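Nrps/pks (PDB 4OPF) is a ketosynthase domain of an "AT-less" type I polyketide synthase for oxazolomycin, probably a non-elongating one that passes on the acyl chain without condensing it. Local coordinates at residues R315-L324 with A372-A380. Numbering follows the deposited sequence. Where two conformers were deposited one is given.
Sequences RDGSDTPCSL and ATPLRFERA
Cys322 and Leu375 pair side by side at the margin of the mixed sheet of this thiolase-fold ketosynthase, where 375-376 is an outermost strand of the sheet within this chain and runs parallel to 322-325. Three backbone bonds set the register: Cys322 N to Pro374 O (3.1 Å), Arg376 N to Cys322 O (2.8 Å) and Leu324 N to Arg376 O, the last almost collinear with its carbonyl (C=O...N 175°). The Cys322 and Leu375 side chains share one face of the sheet, CB of Cys322 lying 3.9 Å from CD2 of Leu375. The other methyl of Leu375, CD1, meets Leu324 CD1 as the two leucines cross at a slant; helix 300-314 backs them, Ile310 touching Leu375 and Leu307 touching Leu324. Phe377 comes in by its ring edge: CD1 lies 3.4 Å from Leu324 O, which is near the ring plane, while CE1 abuts Leu324 CB. Phe358 stacks on this ring.

Before the strand, Pro374 packs against the loop ahead of Cys322. Its CB lies 3.4 Å from Thr320 O, and its CG touches Arg315 CG. The bend at chi2 (-56°) helps turn the Arg315 guanidinium back to its own loop, where NE donates to Thr320 O and NH2 to Pro321 O, both acceptors close to the guanidinium plane. Cys322 SG sits over one face of that group, offset toward its rim.

Ser323 and Arg376 project from the opposite face of the sheet. Arg376 NH1 forms a salt bridge with Glu378 OE1, approaching from above the carboxylate plane, and weakly reaches a water held by Ser323 OG. A second water, 3.0 Å from Ser323 OG, links the two segments by donating to Leu324 O and accepting from Glu378 N at 2.8 Å.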
# COMPACT_ATOMS: atom_id res chain seq x y z
N ARG A 315 -9.88 -19.51 -21.44
CA ARG A 315 -10.33 -20.55 -22.36
C ARG A 315 -10.55 -20.08 -23.80
O ARG A 315 -11.46 -20.54 -24.48
CB ARG A 315 -11.59 -21.26 -21.82
CG ARG A 315 -11.36 -22.09 -20.54
CD ARG A 315 -10.27 -23.15 -20.69
NE ARG A 315 -10.15 -23.94 -19.47
CZ ARG A 315 -9.27 -23.71 -18.49
NH1 ARG A 315 -8.42 -22.72 -18.52
NH2 ARG A 315 -9.27 -24.48 -17.42
N ASP A 316 -9.70 -19.18 -24.27
CA ASP A 316 -9.85 -18.64 -25.61
C ASP A 316 -9.40 -19.70 -26.60
O ASP A 316 -8.25 -20.06 -26.61
CB ASP A 316 -9.00 -17.37 -25.76
CG ASP A 316 -9.31 -16.63 -27.02
OD1 ASP A 316 -10.33 -17.00 -27.65
OD2 ASP A 316 -8.52 -15.75 -27.45
N GLY A 317 -10.33 -20.24 -27.37
CA GLY A 317 -10.05 -21.34 -28.30
C GLY A 317 -9.76 -22.67 -27.60
O GLY A 317 -9.05 -23.50 -28.16
N SER A 318 -10.28 -22.87 -26.38
CA SER A 318 -10.01 -24.08 -25.63
C SER A 318 -11.28 -24.73 -25.16
O SER A 318 -12.23 -24.05 -24.84
CB SER A 318 -9.14 -23.77 -24.41
OG SER A 318 -9.00 -24.89 -23.58
N ASP A 319 -11.26 -26.06 -25.08
CA ASP A 319 -12.34 -26.88 -24.54
C ASP A 319 -11.97 -27.46 -23.18
O ASP A 319 -12.73 -28.25 -22.67
CB ASP A 319 -12.68 -28.04 -25.53
CG ASP A 319 -13.11 -27.51 -26.94
OD1 ASP A 319 -13.98 -26.60 -27.03
OD2 ASP A 319 -12.56 -27.99 -27.98
N THR A 320 -10.83 -27.10 -22.59
CA THR A 320 -10.45 -27.69 -21.32
C THR A 320 -11.46 -27.25 -20.23
O THR A 320 -11.70 -26.05 -20.10
CB THR A 320 -9.03 -27.21 -20.94
OG1 THR A 320 -8.08 -27.64 -21.91
CG2 THR A 320 -8.60 -27.72 -19.58
N PRO A 321 -12.01 -28.17 -19.42
CA PRO A 321 -12.92 -27.74 -18.37
C PRO A 321 -12.31 -26.66 -17.46
O PRO A 321 -11.09 -26.62 -17.22
CB PRO A 321 -13.16 -29.03 -17.56
CG PRO A 321 -13.14 -30.08 -18.65
CD PRO A 321 -11.94 -29.65 -19.48
N CYS A 322 -13.15 -25.74 -17.02
CA CYS A 322 -12.76 -24.76 -16.00
C CYS A 322 -13.87 -24.67 -14.98
O CYS A 322 -14.98 -24.30 -15.31
CB CYS A 322 -12.50 -23.38 -16.59
SG CYS A 322 -11.70 -22.21 -15.42
N SER A 323 -13.55 -25.02 -13.73
CA SER A 323 -14.49 -25.09 -12.67
C SER A 323 -14.58 -23.77 -11.88
O SER A 323 -13.57 -23.22 -11.50
CB SER A 323 -14.08 -26.27 -11.80
OG SER A 323 -15.08 -26.48 -10.85
N LEU A 324 -15.78 -23.22 -11.73
CA LEU A 324 -16.01 -21.92 -11.10
C LEU A 324 -16.76 -22.10 -9.80
O LEU A 324 -17.66 -22.94 -9.70
CB LEU A 324 -16.86 -21.01 -11.98
CG LEU A 324 -16.37 -20.79 -13.41
CD1 LEU A 324 -17.15 -19.68 -14.08
CD2 LEU A 324 -14.91 -20.44 -13.47
N ALA A 372 -21.92 -24.02 -24.65
CA ALA A 372 -20.93 -23.76 -25.70
C ALA A 372 -19.56 -23.46 -25.09
O ALA A 372 -18.56 -23.44 -25.83
CB ALA A 372 -21.37 -22.60 -26.60
N THR A 373 -19.51 -23.24 -23.76
CA THR A 373 -18.25 -22.94 -23.05
C THR A 373 -17.87 -24.12 -22.25
O THR A 373 -18.75 -24.86 -21.80
CB THR A 373 -18.35 -21.76 -22.01
OG1 THR A 373 -19.23 -22.13 -20.90
CG2 THR A 373 -18.75 -20.39 -22.67
N PRO A 374 -16.57 -24.25 -21.99
CA PRO A 374 -16.17 -25.27 -21.03
C PRO A 374 -16.21 -24.81 -19.55
O PRO A 374 -15.73 -25.55 -18.70
CB PRO A 374 -14.74 -25.53 -21.45
CG PRO A 374 -14.23 -24.18 -21.86
CD PRO A 374 -15.41 -23.50 -22.49
N LEU A 375 -16.78 -23.65 -19.23
CA LEU A 375 -16.91 -23.25 -17.84
C LEU A 375 -17.95 -24.19 -17.19
O LEU A 375 -18.93 -24.52 -17.81
CB LEU A 375 -17.40 -21.81 -17.72
CG LEU A 375 -16.61 -20.79 -18.51
CD1 LEU A 375 -17.03 -19.35 -18.21
CD2 LEU A 375 -15.13 -20.98 -18.29
N ARG A 376 -17.73 -24.60 -15.95
CA ARG A 376 -18.74 -25.37 -15.25
C ARG A 376 -18.76 -25.07 -13.73
O ARG A 376 -17.81 -24.48 -13.18
CB ARG A 376 -18.49 -26.84 -15.48
CG ARG A 376 -17.17 -27.34 -14.91
CD ARG A 376 -16.95 -28.83 -15.17
NE ARG A 376 -18.18 -29.60 -14.88
CZ ARG A 376 -18.48 -30.15 -13.71
NH1 ARG A 376 -17.64 -30.08 -12.68
NH2 ARG A 376 -19.63 -30.77 -13.55
N PHE A 377 -19.83 -25.49 -13.08
CA PHE A 377 -20.01 -25.36 -11.65
C PHE A 377 -20.12 -26.75 -11.01
O PHE A 377 -21.06 -27.46 -11.32
CB PHE A 377 -21.33 -24.68 -11.38
CG PHE A 377 -21.41 -23.26 -11.84
CD1 PHE A 377 -20.42 -22.34 -11.52
CD2 PHE A 377 -22.53 -22.82 -12.55
CE1 PHE A 377 -20.52 -21.03 -11.93
CE2 PHE A 377 -22.64 -21.50 -12.97
CZ PHE A 377 -21.62 -20.61 -12.66
N GLU A 378 -19.19 -27.15 -10.14
CA GLU A 378 -19.26 -28.43 -9.46
C GLU A 378 -20.37 -28.40 -8.41
O GLU A 378 -20.51 -27.44 -7.67
CB GLU A 378 -17.92 -28.74 -8.81
CG GLU A 378 -17.78 -30.15 -8.27
CD GLU A 378 -18.39 -31.25 -9.17
OE1 GLU A 378 -17.85 -31.53 -10.26
OE2 GLU A 378 -19.41 -31.85 -8.77
N ARG A 379 -21.17 -29.44 -8.35
CA ARG A 379 -22.23 -29.52 -7.39
C ARG A 379 -21.85 -30.44 -6.22
O ARG A 379 -22.51 -30.43 -5.20
CB ARG A 379 -23.48 -30.04 -8.05
CG ARG A 379 -23.96 -29.25 -9.27
CD ARG A 379 -24.70 -27.99 -8.82
NE ARG A 379 -24.79 -26.96 -9.86
CZ ARG A 379 -25.12 -25.68 -9.66
NH1 ARG A 379 -25.40 -25.22 -8.43
NH2 ARG A 379 -25.16 -24.85 -10.70
N ALA A 380 -20.81 -31.26 -6.37
CA ALA A 380 -20.43 -32.19 -5.30
C ALA A 380 -19.02 -31.91 -4.80
O ALA A 380 -18.27 -31.22 -5.46
CB ALA A 380 -20.50 -33.60 -5.82
O HOH W 1 -15.59 -29.17 -11.43
O HOH W 2 -17.31 -25.40 -9.12